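Local structure of lantibiotic dehydratase (Microbispora corallina, 5EHK) at residues G817-L822 against Y907-E912; W9-V14 against G151-T156; W692-L697 against D715-E720; R401-L406 against Q660-P665. The protein is a tRNA-dependent lantibiotic dehydratase that probably dehydrates serine and threonine residues of the precursor peptide during biosynthesis of the lantibiotic NAI-107. All coordinates share one frame; numbering follows the deposited sequence.

Contact 1. Residues G817-L822 against Y907-E912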
# COMPACT_ATOMS: atom_id res chain seq x y z
N GLY A 817 7.75 34.90 -15.55
CA GLY A 817 8.99 34.36 -16.07
C GLY A 817 10.35 35.02 -15.89
O GLY A 817 10.90 35.56 -16.85
N PRO A 818 10.93 34.94 -14.69
CA PRO A 818 12.40 35.07 -14.70
C PRO A 818 12.99 33.70 -15.07
O PRO A 818 13.95 33.60 -15.83
CB PRO A 818 12.74 35.46 -13.26
CG PRO A 818 11.64 34.88 -12.44
CD PRO A 818 10.39 34.79 -13.32
N TRP A 819 12.39 32.65 -14.52
CA TRP A 819 12.77 31.28 -14.80
C TRP A 819 11.80 30.56 -15.75
O TRP A 819 10.57 30.62 -15.58
CB TRP A 819 12.84 30.48 -13.49
CG TRP A 819 13.32 31.24 -12.27
CD1 TRP A 819 12.54 31.89 -11.34
CD2 TRP A 819 14.67 31.37 -11.81
NE1 TRP A 819 13.32 32.44 -10.36
CE2 TRP A 819 14.64 32.13 -10.61
CE3 TRP A 819 15.91 30.93 -12.29
CZ2 TRP A 819 15.80 32.45 -9.90
CZ3 TRP A 819 17.07 31.25 -11.58
CH2 TRP A 819 17.00 32.01 -10.40
N LEU A 820 12.36 29.86 -16.73
CA LEU A 820 11.67 28.80 -17.46
C LEU A 820 12.08 27.45 -16.85
O LEU A 820 13.27 27.10 -16.87
CB LEU A 820 12.12 28.88 -18.90
CG LEU A 820 11.32 28.18 -19.98
CD1 LEU A 820 9.84 28.50 -19.81
CD2 LEU A 820 11.83 28.68 -21.33
N TYR A 821 11.13 26.71 -16.27
CA TYR A 821 11.44 25.41 -15.63
C TYR A 821 10.70 24.24 -16.29
O TYR A 821 9.49 24.07 -16.11
CB TYR A 821 11.12 25.48 -14.15
CG TYR A 821 11.90 24.53 -13.27
CD1 TYR A 821 13.20 24.14 -13.60
CD2 TYR A 821 11.38 24.12 -12.03
CE1 TYR A 821 13.95 23.30 -12.75
CE2 TYR A 821 12.13 23.30 -11.17
CZ TYR A 821 13.41 22.89 -11.53
OH TYR A 821 14.15 22.06 -10.69
N LEU A 822 11.43 23.44 -17.06
CA LEU A 822 10.85 22.33 -17.82
C LEU A 822 10.92 21.01 -17.09
O LEU A 822 11.96 20.66 -16.52
CB LEU A 822 11.61 22.17 -19.11
CG LEU A 822 11.39 23.27 -20.13
CD1 LEU A 822 12.55 23.25 -21.09
CD2 LEU A 822 10.11 22.97 -20.85
N TYR A 907 9.60 27.44 -10.40
CA TYR A 907 10.90 27.21 -9.78
C TYR A 907 11.02 27.92 -8.42
O TYR A 907 11.01 29.14 -8.34
CB TYR A 907 12.01 27.64 -10.73
CG TYR A 907 13.39 27.37 -10.19
CD1 TYR A 907 13.75 26.10 -9.77
CD2 TYR A 907 14.30 28.41 -10.05
CE1 TYR A 907 15.00 25.85 -9.27
CE2 TYR A 907 15.55 28.17 -9.54
CZ TYR A 907 15.90 26.90 -9.15
OH TYR A 907 17.16 26.70 -8.63
N ASP A 908 11.13 27.16 -7.34
CA ASP A 908 11.42 27.76 -6.04
C ASP A 908 12.85 27.49 -5.63
O ASP A 908 13.12 26.45 -5.07
CB ASP A 908 10.47 27.20 -4.97
CG ASP A 908 10.75 27.79 -3.57
OD1 ASP A 908 11.43 28.85 -3.48
OD2 ASP A 908 10.26 27.21 -2.57
N PRO A 909 13.77 28.44 -5.92
CA PRO A 909 15.20 28.29 -5.57
C PRO A 909 15.41 28.26 -4.06
O PRO A 909 14.86 29.10 -3.35
CB PRO A 909 15.84 29.56 -6.15
CG PRO A 909 14.74 30.56 -6.13
CD PRO A 909 13.47 29.79 -6.42
N GLU A 910 16.17 27.30 -3.57
CA GLU A 910 16.37 27.18 -2.13
C GLU A 910 17.78 27.64 -1.71
O GLU A 910 18.61 26.83 -1.28
CB GLU A 910 16.07 25.75 -1.66
CG GLU A 910 16.62 24.66 -2.58
CD GLU A 910 15.99 23.29 -2.30
OE1 GLU A 910 14.82 23.24 -1.86
OE2 GLU A 910 16.69 22.27 -2.53
N TYR A 911 18.06 28.93 -1.85
CA TYR A 911 19.40 29.44 -1.60
C TYR A 911 19.86 29.22 -0.17
O TYR A 911 21.06 29.17 0.09
CB TYR A 911 19.47 30.91 -1.96
CG TYR A 911 19.31 31.12 -3.43
CD1 TYR A 911 20.02 30.35 -4.35
CD2 TYR A 911 18.42 32.07 -3.92
CE1 TYR A 911 19.87 30.54 -5.69
CE2 TYR A 911 18.26 32.26 -5.27
CZ TYR A 911 18.98 31.50 -6.15
OH TYR A 911 18.82 31.70 -7.51
N GLU A 912 18.92 29.07 0.76
CA GLU A 912 19.26 28.80 2.15
C GLU A 912 20.13 27.53 2.32
O GLU A 912 21.06 27.53 3.13
CB GLU A 912 18.02 28.80 3.06
CG GLU A 912 16.91 27.80 2.69
CD GLU A 912 16.02 28.29 1.54
OE1 GLU A 912 16.14 29.47 1.13
OE2 GLU A 912 15.19 27.49 1.03
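Y907 stands its ring between W819 and Y821 and touches both with its rim. W819 and Y821 sit two residues apart on strand 819-824, so their side chains leave the same face of the sheet, and each offers Y907 the flat of its ring. On one side CD2 of Y907 comes down over the middle of the indole, 3.5 Å from CD2 of W819, with the ring planes 69° apart. The other edge does the same to Y821, though nearer the rim of that ring: CD1 of Y907 lies 3.5 Å from CE2 of Y821, and the planes meet at 64°. Both pairs are therefore T-shaped. The Y907 side chain gets there by holding CG anti to its backbone N (chi1 -177°), which carries the ring out toward the strand. On the opposite face of the indole, CB of P818 sits near the rim. P909 lies 4.3 Å from the indole, CG to CZ2, and Y911 brings its hydroxyl in obliquely, OH to CH2 of W819 being 3.4 Å; that hydroxyl is hydrogen-bonded to E924 of helix 920-942. R870, from the adjacent strand 864-872, also touches the side chains of W819, Y821 and Y907. L820 points the other way, to helix 875-895. The result is an aromatic cluster on one face of the four-stranded antiparallel sheet in the C-terminal lantibiotic dehydratase region.

Contact 2. Residues W9-V14 against G151-T156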
# COMPACT_ATOMS: atom_id res chain seq x y z
N TRP A 9 -0.18 6.27 41.23
CA TRP A 9 -0.66 7.32 42.14
C TRP A 9 -1.12 6.73 43.46
O TRP A 9 -1.43 5.55 43.53
CB TRP A 9 -1.85 8.04 41.52
CG TRP A 9 -1.54 9.09 40.52
CD1 TRP A 9 -0.32 9.39 39.97
CD2 TRP A 9 -2.47 10.00 39.95
NE1 TRP A 9 -0.45 10.45 39.10
CE2 TRP A 9 -1.76 10.83 39.06
CE3 TRP A 9 -3.84 10.20 40.11
CZ2 TRP A 9 -2.38 11.84 38.33
CZ3 TRP A 9 -4.45 11.20 39.40
CH2 TRP A 9 -3.72 12.01 38.51
N ASP A 10 -1.21 7.56 44.50
CA ASP A 10 -1.73 7.07 45.77
C ASP A 10 -3.21 6.76 45.63
O ASP A 10 -3.67 5.71 46.09
CB ASP A 10 -1.61 8.12 46.88
CG ASP A 10 -0.19 8.32 47.35
OD1 ASP A 10 0.67 7.46 47.07
OD2 ASP A 10 0.05 9.34 48.04
N VAL A 11 -3.96 7.67 45.00
CA VAL A 11 -5.40 7.50 44.86
C VAL A 11 -5.72 6.95 43.49
O VAL A 11 -4.88 7.01 42.58
CB VAL A 11 -6.18 8.81 45.04
CG1 VAL A 11 -5.88 9.40 46.40
CG2 VAL A 11 -5.83 9.79 43.93
N PHE A 12 -6.93 6.41 43.35
CA PHE A 12 -7.40 5.89 42.09
C PHE A 12 -8.91 5.99 42.04
O PHE A 12 -9.52 6.21 43.07
CB PHE A 12 -6.92 4.45 41.85
CG PHE A 12 -7.21 3.49 42.98
CD1 PHE A 12 -8.52 3.09 43.27
CD2 PHE A 12 -6.17 2.96 43.73
CE1 PHE A 12 -8.78 2.21 44.29
CE2 PHE A 12 -6.43 2.07 44.75
CZ PHE A 12 -7.73 1.70 45.03
N MET A 13 -9.50 5.88 40.86
CA MET A 13 -10.95 5.96 40.73
C MET A 13 -11.53 4.56 40.59
O MET A 13 -10.84 3.64 40.17
CB MET A 13 -11.36 6.84 39.54
CG MET A 13 -12.84 7.23 39.55
SD MET A 13 -13.46 8.05 38.06
CE MET A 13 -13.51 6.69 36.88
N VAL A 14 -12.79 4.40 40.97
CA VAL A 14 -13.45 3.11 40.92
C VAL A 14 -14.72 3.32 40.14
O VAL A 14 -15.41 4.32 40.36
CB VAL A 14 -13.82 2.61 42.32
CG1 VAL A 14 -14.52 1.26 42.23
CG2 VAL A 14 -12.58 2.51 43.19
N GLY A 151 -14.03 7.26 45.19
CA GLY A 151 -12.63 7.32 45.61
C GLY A 151 -12.07 5.98 46.11
O GLY A 151 -12.80 5.09 46.54
N GLY A 152 -10.75 5.84 46.03
CA GLY A 152 -10.06 4.64 46.46
C GLY A 152 -8.62 4.99 46.72
O GLY A 152 -8.13 6.00 46.24
N ARG A 153 -7.91 4.16 47.47
CA ARG A 153 -6.55 4.51 47.84
C ARG A 153 -5.71 3.28 48.05
O ARG A 153 -6.21 2.23 48.45
CB ARG A 153 -6.60 5.32 49.13
CG ARG A 153 -5.26 5.74 49.70
CD ARG A 153 -5.49 6.52 50.96
NE ARG A 153 -6.27 7.70 50.61
CZ ARG A 153 -5.75 8.86 50.21
NH1 ARG A 153 -4.43 9.00 50.13
NH2 ARG A 153 -6.55 9.87 49.91
N PHE A 154 -4.42 3.41 47.79
CA PHE A 154 -3.49 2.38 48.18
C PHE A 154 -3.08 2.64 49.62
O PHE A 154 -2.89 3.79 50.04
CB PHE A 154 -2.28 2.35 47.27
CG PHE A 154 -2.58 1.82 45.90
CD1 PHE A 154 -2.94 0.49 45.72
CD2 PHE A 154 -2.47 2.65 44.78
CE1 PHE A 154 -3.20 -0.00 44.45
CE2 PHE A 154 -2.73 2.16 43.51
CZ PHE A 154 -3.09 0.83 43.34
N ASP A 155 -2.95 1.56 50.37
CA ASP A 155 -2.80 1.63 51.81
C ASP A 155 -1.94 0.46 52.23
O ASP A 155 -1.30 -0.19 51.39
CB ASP A 155 -4.19 1.52 52.44
CG ASP A 155 -4.25 2.11 53.82
OD1 ASP A 155 -3.33 2.88 54.15
OD2 ASP A 155 -5.23 1.84 54.55
N THR A 156 -1.91 0.18 53.53
CA THR A 156 -1.23 -1.01 54.02
C THR A 156 -2.27 -2.05 54.41
O THR A 156 -1.96 -3.21 54.62
CB THR A 156 -0.26 -0.68 55.18
OG1 THR A 156 -0.93 0.13 56.15
CG2 THR A 156 0.95 0.10 54.66
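F12 and F154 meet in a T-shaped pair: the edge of F12 is directed at the face of F154, CD2 of F12 lying 3.5 Å from CE2 of F154, with the planes at 70°. A chi1 of 52° tucks the F12 ring in between its own backbone N and carbonyl carbon and folds it back over the neighbouring strand. One face of it then lies on the G152-R153 peptide, CZ 3.5 Å from the N of R153. G152 carries no side chain, and the ring can settle directly on its backbone; CE1 of F12 is 3.5 Å from CA of G152. W9 turns its carbonyl to the edge of the F154 ring.

Two backbone hydrogen bonds hold the strands beneath these rings. F154 N gives a nearly straight one to D10 O at 3.0 Å, and F12 N reaches G152 O at 3.2 Å. Between them V11 and R153 form an antiparallel non-hydrogen-bonded pair. Their side chains share the face away from F12, where CG1 of V11 sits over the flat of the R153 guanidinium, 3.6 Å from NH2.

Further out, L378 of strand 366-379 packs on both phenylalanines, and helix 545-556 covers V11. D10 has a salt bridge to R383, and W9 NE1 bonds to E791. This is the antiparallel pairing of strands 6-17 and 147-155; strand 785-792 pairs antiparallel with the first and strand 366-379 parallel with the second.

Contact 3. Residues W692-L697 against D715-E720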
# COMPACT_ATOMS: atom_id res chain seq x y z
N TRP A 692 -13.26 -16.58 23.53
CA TRP A 692 -13.97 -17.52 22.64
C TRP A 692 -14.66 -16.81 21.48
O TRP A 692 -15.52 -15.96 21.69
CB TRP A 692 -15.03 -18.31 23.43
CG TRP A 692 -14.47 -19.37 24.31
CD1 TRP A 692 -14.20 -20.65 23.97
CD2 TRP A 692 -14.12 -19.23 25.70
NE1 TRP A 692 -13.68 -21.33 25.04
CE2 TRP A 692 -13.63 -20.48 26.12
CE3 TRP A 692 -14.17 -18.18 26.61
CZ2 TRP A 692 -13.19 -20.71 27.42
CZ3 TRP A 692 -13.73 -18.40 27.89
CH2 TRP A 692 -13.24 -19.66 28.29
N ARG A 693 -14.32 -17.17 20.24
CA ARG A 693 -15.06 -16.61 19.11
C ARG A 693 -16.40 -17.30 19.06
O ARG A 693 -16.55 -18.37 19.61
CB ARG A 693 -14.34 -16.80 17.79
CG ARG A 693 -12.94 -16.22 17.72
CD ARG A 693 -12.41 -16.26 16.28
NE ARG A 693 -13.33 -15.63 15.34
CZ ARG A 693 -13.00 -14.61 14.58
NH1 ARG A 693 -11.76 -14.12 14.63
NH2 ARG A 693 -13.89 -14.08 13.77
N MET A 694 -17.39 -16.67 18.43
CA MET A 694 -18.72 -17.27 18.33
C MET A 694 -19.24 -17.45 16.90
O MET A 694 -20.46 -17.42 16.70
CB MET A 694 -19.73 -16.46 19.14
CG MET A 694 -19.33 -16.23 20.58
SD MET A 694 -20.66 -15.43 21.50
CE MET A 694 -21.21 -14.30 20.26
N ASP A 695 -18.34 -17.61 15.92
CA ASP A 695 -18.71 -17.77 14.50
C ASP A 695 -19.72 -18.92 14.27
O ASP A 695 -20.78 -18.74 13.65
CB ASP A 695 -17.47 -18.04 13.65
CG ASP A 695 -16.33 -17.08 13.93
OD1 ASP A 695 -15.64 -17.26 14.96
OD2 ASP A 695 -16.10 -16.16 13.13
N GLN A 696 -19.39 -20.09 14.80
CA GLN A 696 -20.23 -21.28 14.66
C GLN A 696 -21.67 -21.05 15.09
O GLN A 696 -22.57 -21.78 14.69
CB GLN A 696 -19.67 -22.41 15.52
CG GLN A 696 -18.34 -22.97 15.09
CD GLN A 696 -17.82 -23.98 16.09
OE1 GLN A 696 -18.21 -23.96 17.27
NE2 GLN A 696 -16.94 -24.87 15.64
N LEU A 697 -21.87 -20.07 15.96
CA LEU A 697 -23.19 -19.84 16.52
C LEU A 697 -24.02 -18.87 15.67
O LEU A 697 -25.19 -18.62 15.98
CB LEU A 697 -23.06 -19.31 17.95
CG LEU A 697 -22.58 -20.28 19.03
CD1 LEU A 697 -22.19 -19.50 20.26
CD2 LEU A 697 -23.68 -21.25 19.37
N ASP A 715 -25.04 -25.63 23.70
CA ASP A 715 -24.48 -26.70 24.51
C ASP A 715 -23.39 -27.42 23.74
O ASP A 715 -22.38 -27.85 24.31
CB ASP A 715 -25.59 -27.70 24.85
CG ASP A 715 -26.54 -27.18 25.91
OD1 ASP A 715 -26.09 -26.47 26.84
OD2 ASP A 715 -27.75 -27.48 25.80
N ARG A 716 -23.62 -27.57 22.44
CA ARG A 716 -22.65 -28.17 21.54
C ARG A 716 -21.39 -27.30 21.50
O ARG A 716 -20.29 -27.80 21.71
CB ARG A 716 -23.28 -28.39 20.15
CG ARG A 716 -22.46 -29.23 19.17
CD ARG A 716 -23.36 -29.92 18.15
NE ARG A 716 -24.22 -29.00 17.40
CZ ARG A 716 -25.54 -28.90 17.55
NH1 ARG A 716 -26.19 -29.67 18.42
NH2 ARG A 716 -26.23 -28.04 16.82
N TRP A 717 -21.57 -26.01 21.22
CA TRP A 717 -20.48 -25.04 21.26
C TRP A 717 -19.85 -24.95 22.64
O TRP A 717 -18.63 -24.94 22.76
CB TRP A 717 -20.97 -23.65 20.85
CG TRP A 717 -19.93 -22.54 21.00
CD1 TRP A 717 -18.85 -22.31 20.20
CD2 TRP A 717 -19.91 -21.51 22.01
NE1 TRP A 717 -18.15 -21.22 20.65
CE2 TRP A 717 -18.78 -20.70 21.75
CE3 TRP A 717 -20.73 -21.19 23.09
CZ2 TRP A 717 -18.45 -19.61 22.54
CZ3 TRP A 717 -20.41 -20.11 23.87
CH2 TRP A 717 -19.28 -19.32 23.59
N ARG A 718 -20.68 -24.87 23.67
CA ARG A 718 -20.19 -24.75 25.03
C ARG A 718 -19.28 -25.90 25.43
O ARG A 718 -18.24 -25.70 26.06
CB ARG A 718 -21.36 -24.63 26.01
CG ARG A 718 -21.20 -23.49 26.98
CD ARG A 718 -22.53 -23.04 27.59
NE ARG A 718 -23.05 -23.97 28.60
CZ ARG A 718 -22.45 -24.24 29.75
NH1 ARG A 718 -21.28 -23.68 30.04
NH2 ARG A 718 -23.00 -25.08 30.61
N ALA A 719 -19.65 -27.11 25.04
CA ALA A 719 -18.88 -28.29 25.44
C ALA A 719 -17.70 -28.56 24.49
O ALA A 719 -16.73 -29.22 24.86
CB ALA A 719 -19.78 -29.49 25.53
N GLU A 720 -17.76 -28.02 23.27
CA GLU A 720 -16.73 -28.25 22.27
C GLU A 720 -15.44 -27.45 22.51
O GLU A 720 -14.36 -27.83 22.02
CB GLU A 720 -17.27 -27.92 20.88
CG GLU A 720 -16.28 -28.19 19.76
CD GLU A 720 -16.79 -27.67 18.44
OE1 GLU A 720 -17.99 -27.30 18.41
OE2 GLU A 720 -15.99 -27.58 17.46
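L697 lays its CD1 methyl over the face of the W717 indole, 3.8 Å from the centre of the six-membered ring, in a CH-pi contact. This is the tight half of the contact. With chi1 at 174° the W717 indole stands out from helix 707-721 into the bend that follows strand 685-693. Around the ring, CB of W692 comes to 3.8 Å from CZ2 of W717, and CG of M694 to 4.0 Å from the same atom. The M694 sulfur stands oblique to the ring, 5.3 Å from its six-membered centroid, a loose Met-aromatic contact. NE1 of W717 lies 3.4 Å from R693 O, a weak hydrogen bond bent to 132°.

The other half is polar and slacker. Q696 sets OE1 at the edge of the indole, its amide turned 79° to the ring; that oxygen also accepts a bond from NE1 of W721. The extended Q696 side chain carries NE2 to OE2 of E720, a straight but weak hydrogen bond of 3.4 Å. The second subunit approaches this side, with its R464 against Q696 and its K468 against E720. R693, meanwhile, turns back on its own segment and grips the D695 carboxylate side-on through NE and NH2.

Beneath the apolar half, M694 and L697 rest on L753 of helix 743-755, and W692 packs on strand 760-763. The indole of W717 thus joins helix 707-721 to the end of strand 685-693, next to both of these elements.

Contact 4. Residues R401-L406 against Q660-P665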
# COMPACT_ATOMS: atom_id res chain seq x y z
N ARG A 401 8.17 5.94 18.29
CA ARG A 401 7.90 7.08 19.19
C ARG A 401 6.71 7.90 18.69
O ARG A 401 6.62 8.23 17.51
CB ARG A 401 9.15 7.95 19.40
CG ARG A 401 10.11 7.38 20.46
CD ARG A 401 11.60 7.40 20.02
NE ARG A 401 11.75 6.64 18.79
CZ ARG A 401 11.62 5.31 18.71
NH1 ARG A 401 11.36 4.60 19.81
NH2 ARG A 401 11.75 4.67 17.54
N GLY A 402 5.78 8.23 19.57
CA GLY A 402 4.61 8.98 19.15
C GLY A 402 3.54 8.11 18.53
O GLY A 402 3.75 6.94 18.29
N MET A 403 2.37 8.69 18.29
CA MET A 403 1.30 8.03 17.55
C MET A 403 1.73 7.61 16.12
O MET A 403 2.50 8.30 15.45
CB MET A 403 0.11 8.97 17.43
CG MET A 403 -0.53 9.35 18.72
SD MET A 403 -1.51 8.01 19.41
CE MET A 403 -3.06 8.27 18.54
N ARG A 404 1.19 6.49 15.66
CA ARG A 404 1.42 6.00 14.31
C ARG A 404 0.84 6.99 13.29
O ARG A 404 1.39 7.14 12.21
CB ARG A 404 0.80 4.62 14.12
CG ARG A 404 1.23 3.97 12.84
CD ARG A 404 0.58 2.63 12.60
NE ARG A 404 0.97 2.07 11.30
CZ ARG A 404 0.27 2.24 10.18
NH1 ARG A 404 -0.85 2.96 10.18
NH2 ARG A 404 0.68 1.68 9.05
N ALA A 405 -0.25 7.66 13.63
CA ALA A 405 -0.85 8.67 12.76
C ALA A 405 0.01 9.87 12.31
O ALA A 405 -0.42 10.66 11.48
CB ALA A 405 -2.14 9.18 13.37
N LEU A 406 1.19 10.06 12.88
CA LEU A 406 1.99 11.21 12.53
C LEU A 406 3.33 10.77 12.04
O LEU A 406 4.24 11.58 11.96
CB LEU A 406 2.22 12.16 13.71
CG LEU A 406 1.11 12.96 14.39
CD1 LEU A 406 1.72 13.93 15.42
CD2 LEU A 406 0.21 13.70 13.38
N GLN A 660 7.55 9.99 22.77
CA GLN A 660 7.27 9.01 23.80
C GLN A 660 6.85 7.64 23.21
O GLN A 660 5.94 7.56 22.38
CB GLN A 660 6.14 9.51 24.68
CG GLN A 660 6.32 10.93 25.21
CD GLN A 660 5.19 11.30 26.13
OE1 GLN A 660 4.97 10.63 27.12
NE2 GLN A 660 4.41 12.31 25.77
N ARG A 661 7.50 6.57 23.65
CA ARG A 661 7.06 5.24 23.27
C ARG A 661 5.78 4.81 24.03
O ARG A 661 5.76 4.77 25.25
CB ARG A 661 8.19 4.23 23.48
CG ARG A 661 7.78 2.80 23.24
CD ARG A 661 8.99 1.91 23.13
NE ARG A 661 8.62 0.58 22.66
CZ ARG A 661 9.49 -0.34 22.25
NH1 ARG A 661 10.80 -0.10 22.23
NH2 ARG A 661 9.02 -1.51 21.84
N LEU A 662 4.71 4.53 23.29
CA LEU A 662 3.38 4.42 23.90
C LEU A 662 2.90 2.99 24.07
O LEU A 662 2.79 2.26 23.10
CB LEU A 662 2.38 5.15 23.03
CG LEU A 662 2.64 6.60 22.63
CD1 LEU A 662 1.55 6.99 21.66
CD2 LEU A 662 2.61 7.50 23.83
N TRP A 663 2.54 2.62 25.30
CA TRP A 663 2.07 1.28 25.61
C TRP A 663 0.77 0.98 24.83
O TRP A 663 0.03 1.90 24.47
CB TRP A 663 1.84 1.16 27.12
CG TRP A 663 0.56 1.79 27.49
CD1 TRP A 663 0.32 3.12 27.67
CD2 TRP A 663 -0.69 1.12 27.66
NE1 TRP A 663 -1.01 3.33 27.96
CE2 TRP A 663 -1.66 2.12 27.96
CE3 TRP A 663 -1.09 -0.21 27.59
CZ2 TRP A 663 -3.00 1.82 28.18
CZ3 TRP A 663 -2.43 -0.52 27.80
CH2 TRP A 663 -3.37 0.49 28.10
N GLU A 664 0.48 -0.29 24.57
CA GLU A 664 -0.79 -0.68 23.96
C GLU A 664 -1.25 -1.94 24.64
O GLU A 664 -0.43 -2.66 25.22
CB GLU A 664 -0.61 -1.02 22.49
CG GLU A 664 0.03 0.03 21.63
CD GLU A 664 -0.07 -0.32 20.17
OE1 GLU A 664 -0.28 -1.52 19.85
OE2 GLU A 664 0.08 0.59 19.33
N PRO A 665 -2.53 -2.27 24.52
CA PRO A 665 -3.02 -3.56 25.01
C PRO A 665 -2.29 -4.74 24.41
O PRO A 665 -1.56 -4.59 23.44
CB PRO A 665 -4.45 -3.57 24.53
CG PRO A 665 -4.84 -2.17 24.59
CD PRO A 665 -3.65 -1.38 24.15
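The backbones of R401-G402 and Q660-R661 run close together without forming a strand pair, joined by one hydrogen bond from G402 N to Q660 O, 2.9 Å long and nearly straight at 174°. G402 has a positive phi of 82°, a conformation that glycine adopts readily, and the chain turns there toward M403.

L662 makes the side-chain contact. With CG anti to its carbonyl carbon (chi1 -52°), it reaches across and sets CD1 against the G402-M403 peptide, 3.9 Å from the N of M403. The same methyl lies 3.9 Å from SD of M403, whose chain bends twice to bring the sulfur round; the two side chains cross at about a right angle.

R401 and R661 come near each other, NH1 to NH1 5.3 Å, but R661 is engaged by a salt bridge to D490 and a hydrogen bond to S397 O, while R401 has weak, long ion pairs with D496 and E618. W394 NE1 bonds to R661 O. The contact is a loop-to-loop junction in the N-terminal lantibiotic dehydratase region: it ties the turn leading into helix 407-417, with L406 at its N-cap position, to the loop after helix 647-656.

Contact 4 lies nearest the middle of the chain, its centre about 9 Å from the chain's centre, yet it is the slightest of the four: two loops, one backbone bond and one leucine methyl. Contacts 2, 3 and 4 are all partly buried; 2 and 3 lie further out. Strands 6-17 and 147-155 of contact 2 and strand 685-693 of contact 3 belong to the same strand network, but backbone pairing joins contact 2, whereas contact 3, next to the second subunit, is joined through side chains, one weakly bonded to a backbone carbonyl. Contact 1 is a surface contact in the C-terminal dehydratase region, its centre about 64 Å from that of contact 2, and depends on edge-to-face aromatic pairs. Contact 2 repeats that chemistry beside its strand bonds.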